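Arylesterase (Sulfolobus solfataricus, PDB 5L2P) hydrolyses aryl esters, p-nitrophenyl fatty acid esters and organophosphates such as paraoxon, as a serine esterase of the GDXG lipolytic family. Local coordinates at residues 53-58 against 62-67; 135-140 against 145-150. All blocks are in the same frame, centred on the assembly; numbering follows the deposited sequence.

Contact 1 (53-58 against 62-67); sequences MKIKLE and LPIRIY
Met53 and Ile64 face each other as a hydrogen-bonded antiparallel pair, with two nearly straight backbone bonds: Met53 N gives to Ile64 O at 3.1 Å and Ile64 N gives to Met53 O at 2.9 Å. Two residues on, Ile55 and Leu62 repeat the pattern, Leu62 N reaching Ile55 O at 2.7 Å. Between them sits the non-hydrogen-bonded pair Lys54 and Pro63, in which no N-H is needed across the hairpin, so a proline can stand there. This is a beta hairpin, with 136° between the directions of 53-56 and 62-67.

The tight side carries Met53, Ile55, Leu62 and Ile64. Ile64 has CG1 between its backbone N and carbonyl carbon (chi1 58°), which lays that branch alongside Met53, Ile64 CG1 to Met53 CG 3.6 Å. On the other branch, Ile64 CG2 meets Ile55 CD1 at 3.7 Å, the two isoleucines crossing at about a right angle. Toward the turn, Leu57 CD1 packs on Leu62 CB at 3.9 Å. The Lys54 side is looser and open to solvent: the lysine passes slantwise over the proline, Lys54 CG 3.9 Å from Pro63 CA, and a bend at chi4 swings NZ over the CB-CG edge of the ring.

Trp135 of helix 124-138 lies under the tight side, while Asn131 of the same helix meets Leu57. On its far edge strand 61-68 bonds antiparallel to strand 108-112, so the hairpin forms one margin of the central sheet, with strand 49-56 outermost in the chain.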
ATOM      1  N   MET A  53     -35.940 -19.444  20.759  1.00 61.68           N
ATOM      2  CA  MET A  53     -35.956 -20.787  21.356  1.00 63.91           C
ATOM      3  C   MET A  53     -34.572 -21.178  21.853  1.00 60.82           C
ATOM      4  O   MET A  53     -33.647 -20.398  21.721  1.00 62.42           O
ATOM      5  CB  MET A  53     -36.494 -21.835  20.373  1.00 68.09           C
ATOM      6  CG  MET A  53     -35.628 -22.171  19.167  1.00 68.36           C
ATOM      7  SD  MET A  53     -36.239 -23.721  18.405  1.00 76.24           S
ATOM      8  CE  MET A  53     -37.919 -23.270  17.911  1.00 76.00           C
ATOM      9  N   LYS A  54     -34.447 -22.356  22.443  1.00 61.06           N
ATOM     10  CA  LYS A  54     -33.173 -22.824  22.968  1.00 61.87           C
ATOM     11  C   LYS A  54     -32.848 -24.234  22.498  1.00 61.96           C
ATOM     12  O   LYS A  54     -33.691 -25.102  22.527  1.00 59.49           O
ATOM     13  CB  LYS A  54     -33.182 -22.786  24.481  1.00 64.14           C
ATOM     14  CG  LYS A  54     -32.916 -21.421  25.083  1.00 66.35           C
ATOM     15  CD  LYS A  54     -33.372 -21.395  26.562  1.00 68.87           C
ATOM     16  CE  LYS A  54     -32.845 -20.188  27.334  1.00 70.14           C
ATOM     17  NZ  LYS A  54     -33.190 -18.853  26.749  1.00 69.48           N
ATOM     18  N   ILE A  55     -31.621 -24.428  22.027  1.00 63.51           N
ATOM     19  CA  ILE A  55     -31.125 -25.740  21.642  1.00 63.63           C
ATOM     20  C   ILE A  55     -30.551 -26.373  22.904  1.00 64.87           C
ATOM     21  O   ILE A  55     -29.788 -25.729  23.649  1.00 67.04           O
ATOM     22  CB  ILE A  55     -29.997 -25.628  20.614  1.00 64.11           C
ATOM     23  CG1 ILE A  55     -30.456 -24.865  19.379  1.00 62.83           C
ATOM     24  CG2 ILE A  55     -29.401 -27.017  20.286  1.00 66.39           C
ATOM     25  CD1 ILE A  55     -29.313 -24.492  18.454  1.00 61.90           C
ATOM     26  N   LYS A  56     -30.911 -27.622  23.142  1.00 67.71           N
ATOM     27  CA  LYS A  56     -30.508 -28.326  24.359  1.00 71.80           C
ATOM     28  C   LYS A  56     -29.162 -29.014  24.161  1.00 77.60           C
ATOM     29  O   LYS A  56     -29.078 -30.015  23.447  1.00 82.31           O
ATOM     30  CB  LYS A  56     -31.559 -29.357  24.729  1.00 73.07           C
ATOM     31  CG  LYS A  56     -31.473 -29.803  26.184  1.00 76.24           C
ATOM     32  CD  LYS A  56     -32.513 -30.863  26.520  1.00 79.95           C
ATOM     33  CE  LYS A  56     -33.024 -30.756  27.962  1.00 82.84           C
ATOM     34  NZ  LYS A  56     -33.979 -31.849  28.295  1.00 85.25           N
ATOM     35  N   LEU A  57     -28.100 -28.462  24.754  1.00 81.59           N
ATOM     36  CA  LEU A  57     -26.787 -29.123  24.772  1.00 84.39           C
ATOM     37  C   LEU A  57     -26.642 -29.841  26.119  1.00 88.01           C
ATOM     38  O   LEU A  57     -27.428 -29.595  27.040  1.00 87.97           O
ATOM     39  CB  LEU A  57     -25.659 -28.110  24.551  1.00 83.10           C
ATOM     40  CG  LEU A  57     -25.841 -27.243  23.292  1.00 83.95           C
ATOM     41  CD1 LEU A  57     -24.873 -26.060  23.280  1.00 83.43           C
ATOM     42  CD2 LEU A  57     -25.776 -28.058  21.979  1.00 82.89           C
ATOM     43  N   GLU A  58     -25.661 -30.734  26.238  1.00 91.23           N
ATOM     44  CA  GLU A  58     -25.537 -31.553  27.461  1.00 94.29           C
ATOM     45  C   GLU A  58     -25.198 -30.725  28.723  1.00 92.82           C
ATOM     46  O   GLU A  58     -25.593 -31.101  29.829  1.00 95.47           O
ATOM     47  CB  GLU A  58     -24.585 -32.753  27.252  1.00 99.22           C
ATOM     48  CG  GLU A  58     -25.251 -33.908  26.479  1.00102.81           C
ATOM     49  CD  GLU A  58     -24.389 -35.171  26.333  1.00106.58           C
ATOM     50  OE1 GLU A  58     -23.246 -35.084  25.825  1.00104.26           O
ATOM     51  OE2 GLU A  58     -24.865 -36.271  26.702  1.00107.96           O
ATOM     52  N   LEU A  62     -28.611 -23.433  24.534  1.00 58.84           N
ATOM     53  CA  LEU A  62     -28.081 -22.392  23.637  1.00 54.79           C
ATOM     54  C   LEU A  62     -29.205 -21.599  22.974  1.00 52.20           C
ATOM     55  O   LEU A  62     -29.944 -22.150  22.170  1.00 51.63           O
ATOM     56  CB  LEU A  62     -27.188 -23.032  22.576  1.00 54.33           C
ATOM     57  CG  LEU A  62     -26.650 -22.198  21.419  1.00 51.67           C
ATOM     58  CD1 LEU A  62     -25.844 -21.070  21.992  1.00 50.30           C
ATOM     59  CD2 LEU A  62     -25.777 -23.093  20.535  1.00 52.35           C
ATOM     60  N   PRO A  63     -29.344 -20.308  23.318  1.00 50.60           N
ATOM     61  CA  PRO A  63     -30.464 -19.552  22.745  1.00 50.08           C
ATOM     62  C   PRO A  63     -30.236 -19.233  21.253  1.00 48.99           C
ATOM     63  O   PRO A  63     -29.132 -18.912  20.859  1.00 47.06           O
ATOM     64  CB  PRO A  63     -30.510 -18.252  23.580  1.00 48.89           C
ATOM     65  CG  PRO A  63     -29.588 -18.476  24.713  1.00 49.91           C
ATOM     66  CD  PRO A  63     -28.580 -19.515  24.291  1.00 49.61           C
ATOM     67  N   ILE A  64     -31.294 -19.324  20.461  1.00 49.63           N
ATOM     68  CA  ILE A  64     -31.274 -18.907  19.084  1.00 50.14           C
ATOM     69  C   ILE A  64     -32.509 -18.093  18.739  1.00 50.24           C
ATOM     70  O   ILE A  64     -33.493 -18.128  19.452  1.00 48.45           O
ATOM     71  CB  ILE A  64     -31.176 -20.119  18.119  1.00 50.73           C
ATOM     72  CG1 ILE A  64     -32.331 -21.072  18.332  1.00 51.91           C
ATOM     73  CG2 ILE A  64     -29.870 -20.859  18.345  1.00 51.28           C
ATOM     74  CD1 ILE A  64     -32.412 -22.131  17.232  1.00 52.29           C
ATOM     75  N   ARG A  65     -32.424 -17.339  17.638  1.00 50.66           N
ATOM     76  CA  ARG A  65     -33.582 -16.652  17.093  1.00 49.40           C
ATOM     77  C   ARG A  65     -33.691 -17.042  15.612  1.00 49.98           C
ATOM     78  O   ARG A  65     -32.739 -16.926  14.859  1.00 48.03           O
ATOM     79  CB  ARG A  65     -33.437 -15.149  17.238  1.00 50.87           C
ATOM     80  CG  ARG A  65     -34.738 -14.386  16.916  1.00 52.94           C
ATOM     81  CD  ARG A  65     -34.614 -12.852  17.012  1.00 53.95           C
ATOM     82  NE  ARG A  65     -34.162 -12.342  18.294  1.00 55.97           N
ATOM     83  CZ  ARG A  65     -34.944 -12.075  19.314  1.00 59.94           C
ATOM     84  NH1 ARG A  65     -36.248 -12.265  19.213  1.00 64.85           N
ATOM     85  NH2 ARG A  65     -34.415 -11.618  20.433  1.00 60.33           N
ATOM     86  N   ILE A  66     -34.865 -17.510  15.212  1.00 50.66           N
ATOM     87  CA  ILE A  66     -35.150 -17.862  13.834  1.00 50.34           C
ATOM     88  C   ILE A  66     -35.901 -16.719  13.155  1.00 50.43           C
ATOM     89  O   ILE A  66     -36.987 -16.321  13.635  1.00 47.17           O
ATOM     90  CB  ILE A  66     -36.083 -19.082  13.701  1.00 52.48           C
ATOM     91  CG1 ILE A  66     -35.757 -20.204  14.708  1.00 54.85           C
ATOM     92  CG2 ILE A  66     -36.052 -19.600  12.265  1.00 51.48           C
ATOM     93  CD1 ILE A  66     -34.270 -20.550  14.807  1.00 57.02           C
ATOM     94  N   TYR A  67     -35.332 -16.221  12.035  1.00 51.00           N
ATOM     95  CA  TYR A  67     -35.970 -15.160  11.250  1.00 51.78           C
ATOM     96  C   TYR A  67     -36.583 -15.724   9.997  1.00 51.90           C
ATOM     97  O   TYR A  67     -35.911 -16.399   9.257  1.00 53.51           O
ATOM     98  CB  TYR A  67     -34.972 -14.095  10.865  1.00 51.05           C
ATOM     99  CG  TYR A  67     -34.285 -13.406  12.010  1.00 51.55           C
ATOM    100  CD1 TYR A  67     -33.235 -14.003  12.698  1.00 53.61           C
ATOM    101  CD2 TYR A  67     -34.652 -12.153  12.392  1.00 51.17           C
ATOM    102  CE1 TYR A  67     -32.602 -13.344  13.753  1.00 52.46           C
ATOM    103  CE2 TYR A  67     -34.049 -11.509  13.454  1.00 51.59           C
ATOM    104  CZ  TYR A  67     -33.017 -12.108  14.116  1.00 51.35           C
ATOM    105  OH  TYR A  67     -32.351 -11.469  15.120  1.00 52.35           O
TER

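Contact 2 (135-140 against 145-150); sequences WARDNA and IDKDKI
Ala140 O takes the backbone N-H of Ile145 at 2.9 Å in an almost straight bond, 174° at the hydrogen, just beyond the end of helix 124-138, and a type I turn from Asp146 to Lys149 then leads the chain toward strand 150-155. Ile145 CG1 stands between its backbone N and carbonyl carbon (chi1 57°), which lays it against Ala140, 3.5 Å from Ala140 O and 4.0 Å from Ala140 CB. The same side chain also packs on Leu77 of strand 77-81. With only a methyl here, as in alanine, a gap would probably open between Ala140 and Leu77.

In the alpha/beta hydrolase fold this is the closing part of a beta-alpha-beta crossover, from strand 108-112 through helix 124-138 to the parallel strand 150-155, with 77-81 lying between the two strands in the sheet. Inside the turn, Asp146 OD1 accepts from Asp148 N, an Asx turn in which the N-H comes from above the carboxylate plane.

Lys147 lays its extended aliphatic chain over the helix end, Lys147 CG 3.6 Å from Ala140 CB and CE 3.5 Å from Arg137 O, crossing the Arg137 side chain at about a right angle. Deeper in, Ile150 CD1 touches Arg137 CB at 3.9 Å, where the strand begins and Leu77 packs against Ile150.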
ATOM      1  N   TRP A 135     -27.386 -28.861  14.674  1.00 54.09           N
ATOM      2  CA  TRP A 135     -28.825 -28.837  15.070  1.00 52.47           C
ATOM      3  C   TRP A 135     -29.718 -28.427  13.919  1.00 51.50           C
ATOM      4  O   TRP A 135     -30.718 -29.054  13.680  1.00 53.08           O
ATOM      5  CB  TRP A 135     -29.040 -27.902  16.269  1.00 52.15           C
ATOM      6  CG  TRP A 135     -30.434 -27.765  16.679  1.00 53.08           C
ATOM      7  CD1 TRP A 135     -31.070 -28.530  17.581  1.00 54.66           C
ATOM      8  CD2 TRP A 135     -31.404 -26.827  16.182  1.00 51.64           C
ATOM      9  NE1 TRP A 135     -32.384 -28.149  17.679  1.00 54.74           N
ATOM     10  CE2 TRP A 135     -32.612 -27.098  16.842  1.00 53.02           C
ATOM     11  CE3 TRP A 135     -31.372 -25.807  15.239  1.00 50.52           C
ATOM     12  CZ2 TRP A 135     -33.784 -26.383  16.603  1.00 53.83           C
ATOM     13  CZ3 TRP A 135     -32.558 -25.114  14.964  1.00 52.87           C
ATOM     14  CH2 TRP A 135     -33.744 -25.395  15.660  1.00 53.55           C
ATOM     15  N   ALA A 136     -29.355 -27.372  13.205  1.00 51.33           N
ATOM     16  CA  ALA A 136     -30.142 -26.897  12.051  1.00 54.06           C
ATOM     17  C   ALA A 136     -30.243 -27.949  10.953  1.00 58.40           C
ATOM     18  O   ALA A 136     -31.312 -28.122  10.332  1.00 58.16           O
ATOM     19  CB  ALA A 136     -29.513 -25.638  11.478  1.00 54.91           C
ATOM     20  N   ARG A 137     -29.130 -28.641  10.693  1.00 61.88           N
ATOM     21  CA  ARG A 137     -29.124 -29.702   9.677  1.00 64.56           C
ATOM     22  C   ARG A 137     -29.999 -30.870  10.110  1.00 64.21           C
ATOM     23  O   ARG A 137     -30.759 -31.395   9.310  1.00 65.26           O
ATOM     24  CB  ARG A 137     -27.699 -30.194   9.403  1.00 67.52           C
ATOM     25  CG  ARG A 137     -27.606 -31.119   8.237  1.00 72.18           C
ATOM     26  CD  ARG A 137     -26.270 -31.813   8.227  1.00 76.75           C
ATOM     27  NE  ARG A 137     -26.165 -32.753   9.334  1.00 80.82           N
ATOM     28  CZ  ARG A 137     -25.116 -33.546   9.518  1.00 84.81           C
ATOM     29  NH1 ARG A 137     -24.088 -33.490   8.665  1.00 82.42           N
ATOM     30  NH2 ARG A 137     -25.089 -34.388  10.555  1.00 85.37           N
ATOM     31  N   ASP A 138     -29.883 -31.273  11.376  1.00 64.98           N
ATOM     32  CA  ASP A 138     -30.744 -32.305  11.961  1.00 68.58           C
ATOM     33  C   ASP A 138     -32.234 -31.952  11.964  1.00 68.63           C
ATOM     34  O   ASP A 138     -33.057 -32.838  11.876  1.00 72.70           O
ATOM     35  CB  ASP A 138     -30.315 -32.620  13.395  1.00 71.20           C
ATOM     36  CG  ASP A 138     -28.977 -33.343  13.459  1.00 75.01           C
ATOM     37  OD1 ASP A 138     -28.488 -33.782  12.393  1.00 83.60           O
ATOM     38  OD2 ASP A 138     -28.408 -33.475  14.572  1.00 75.90           O
ATOM     39  N   ASN A 139     -32.571 -30.673  12.074  1.00 67.04           N
ATOM     40  CA  ASN A 139     -33.969 -30.205  12.002  1.00 66.61           C
ATOM     41  C   ASN A 139     -34.371 -29.572  10.664  1.00 66.09           C
ATOM     42  O   ASN A 139     -35.275 -28.750  10.628  1.00 64.25           O
ATOM     43  CB  ASN A 139     -34.236 -29.189  13.117  1.00 66.07           C
ATOM     44  CG  ASN A 139     -34.060 -29.776  14.488  1.00 67.26           C
ATOM     45  OD1 ASN A 139     -33.144 -30.532  14.740  1.00 72.76           O
ATOM     46  ND2 ASN A 139     -34.953 -29.445  15.371  1.00 69.23           N
ATOM     47  N   ALA A 140     -33.668 -29.926   9.598  1.00 67.63           N
ATOM     48  CA  ALA A 140     -33.846 -29.302   8.270  1.00 68.54           C
ATOM     49  C   ALA A 140     -35.264 -29.398   7.731  1.00 69.94           C
ATOM     50  O   ALA A 140     -35.792 -28.450   7.148  1.00 70.68           O
ATOM     51  CB  ALA A 140     -32.888 -29.948   7.275  1.00 69.07           C
ATOM     52  N   ILE A 145     -35.926 -26.395   5.124  1.00 66.02           N
ATOM     53  CA  ILE A 145     -34.718 -26.024   4.412  1.00 68.29           C
ATOM     54  C   ILE A 145     -34.024 -27.247   3.830  1.00 68.02           C
ATOM     55  O   ILE A 145     -34.161 -28.369   4.343  1.00 66.88           O
ATOM     56  CB  ILE A 145     -33.739 -25.229   5.297  1.00 68.84           C
ATOM     57  CG1 ILE A 145     -33.354 -26.008   6.545  1.00 71.86           C
ATOM     58  CG2 ILE A 145     -34.379 -23.926   5.763  1.00 71.84           C
ATOM     59  CD1 ILE A 145     -31.872 -25.985   6.829  1.00 73.24           C
ATOM     60  N   ASP A 146     -33.263 -26.998   2.765  1.00 69.12           N
ATOM     61  CA  ASP A 146     -32.428 -28.006   2.125  1.00 69.68           C
ATOM     62  C   ASP A 146     -31.143 -28.183   2.935  1.00 64.90           C
ATOM     63  O   ASP A 146     -30.483 -27.223   3.267  1.00 61.88           O
ATOM     64  CB  ASP A 146     -32.147 -27.582   0.679  1.00 72.84           C
ATOM     65  CG  ASP A 146     -31.307 -28.630  -0.125  1.00 77.28           C
ATOM     66  OD1 ASP A 146     -30.816 -29.628   0.447  1.00 79.89           O
ATOM     67  OD2 ASP A 146     -31.132 -28.435  -1.356  1.00 76.56           O
ATOM     68  N   LYS A 147     -30.805 -29.427   3.267  1.00 66.86           N
ATOM     69  CA  LYS A 147     -29.563 -29.730   3.951  1.00 67.43           C
ATOM     70  C   LYS A 147     -28.308 -29.323   3.178  1.00 66.18           C
ATOM     71  O   LYS A 147     -27.294 -29.024   3.801  1.00 64.22           O
ATOM     72  CB  LYS A 147     -29.482 -31.215   4.286  1.00 70.68           C
ATOM     73  CG  LYS A 147     -30.375 -31.667   5.433  1.00 74.03           C
ATOM     74  CD  LYS A 147     -30.246 -33.176   5.628  1.00 76.37           C
ATOM     75  CE  LYS A 147     -31.186 -33.693   6.691  1.00 79.72           C
ATOM     76  NZ  LYS A 147     -31.197 -35.184   6.734  1.00 82.77           N
ATOM     77  N   ASP A 148     -28.348 -29.299   1.851  1.00 71.35           N
ATOM     78  CA  ASP A 148     -27.145 -28.887   1.092  1.00 77.73           C
ATOM     79  C   ASP A 148     -27.145 -27.387   0.736  1.00 72.90           C
ATOM     80  O   ASP A 148     -26.325 -26.944  -0.103  1.00 75.09           O
ATOM     81  CB  ASP A 148     -26.887 -29.791  -0.136  1.00 87.63           C
ATOM     82  CG  ASP A 148     -28.014 -29.734  -1.163  1.00 98.77           C
ATOM     83  OD1 ASP A 148     -28.221 -28.651  -1.764  1.00106.93           O
ATOM     84  OD2 ASP A 148     -28.668 -30.782  -1.382  1.00108.00           O
ATOM     85  N   LYS A 149     -28.038 -26.611   1.370  1.00 63.86           N
ATOM     86  CA  LYS A 149     -28.075 -25.156   1.174  1.00 60.13           C
ATOM     87  C   LYS A 149     -27.930 -24.381   2.487  1.00 57.00           C
ATOM     88  O   LYS A 149     -28.613 -23.400   2.721  1.00 57.05           O
ATOM     89  CB  LYS A 149     -29.347 -24.725   0.462  1.00 60.06           C
ATOM     90  CG  LYS A 149     -29.492 -25.215  -0.949  1.00 61.36           C
ATOM     91  CD  LYS A 149     -30.824 -24.718  -1.504  1.00 64.79           C
ATOM     92  CE  LYS A 149     -31.174 -25.209  -2.894  1.00 66.78           C
ATOM     93  NZ  LYS A 149     -30.114 -24.848  -3.832  1.00 71.21           N
ATOM     94  N   ILE A 150     -27.004 -24.816   3.329  1.00 55.83           N
ATOM     95  CA  ILE A 150     -26.691 -24.160   4.586  1.00 51.97           C
ATOM     96  C   ILE A 150     -25.437 -23.288   4.446  1.00 51.48           C
ATOM     97  O   ILE A 150     -24.352 -23.797   4.140  1.00 51.91           O
ATOM     98  CB  ILE A 150     -26.496 -25.192   5.715  1.00 51.43           C
ATOM     99  CG1 ILE A 150     -27.744 -26.085   5.814  1.00 52.67           C
ATOM    100  CG2 ILE A 150     -26.197 -24.479   7.033  1.00 51.04           C
ATOM    101  CD1 ILE A 150     -27.670 -27.173   6.884  1.00 53.54           C
TER

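In the fold
From the N terminus the chain first passes two helices, then makes the hairpin of contact 1, whose 53-58 and 62-67 segments close a very short loop. It goes on through strands 77-81 and 108-112 before helix 124-138, at whose end contact 2 closes a second short loop, around helix 140-143. The two loops follow one another in series, neither enclosing nor crossing the other, and their centres lie about 15 Å apart. They touch all the same: the residue that opens 135-140 lies against the hairpin, with Ile55 CG2 3.5 Å from Trp135 CD1. The sheet's hairpin margin and the entry to strand 150-155 are thus tied to one helix.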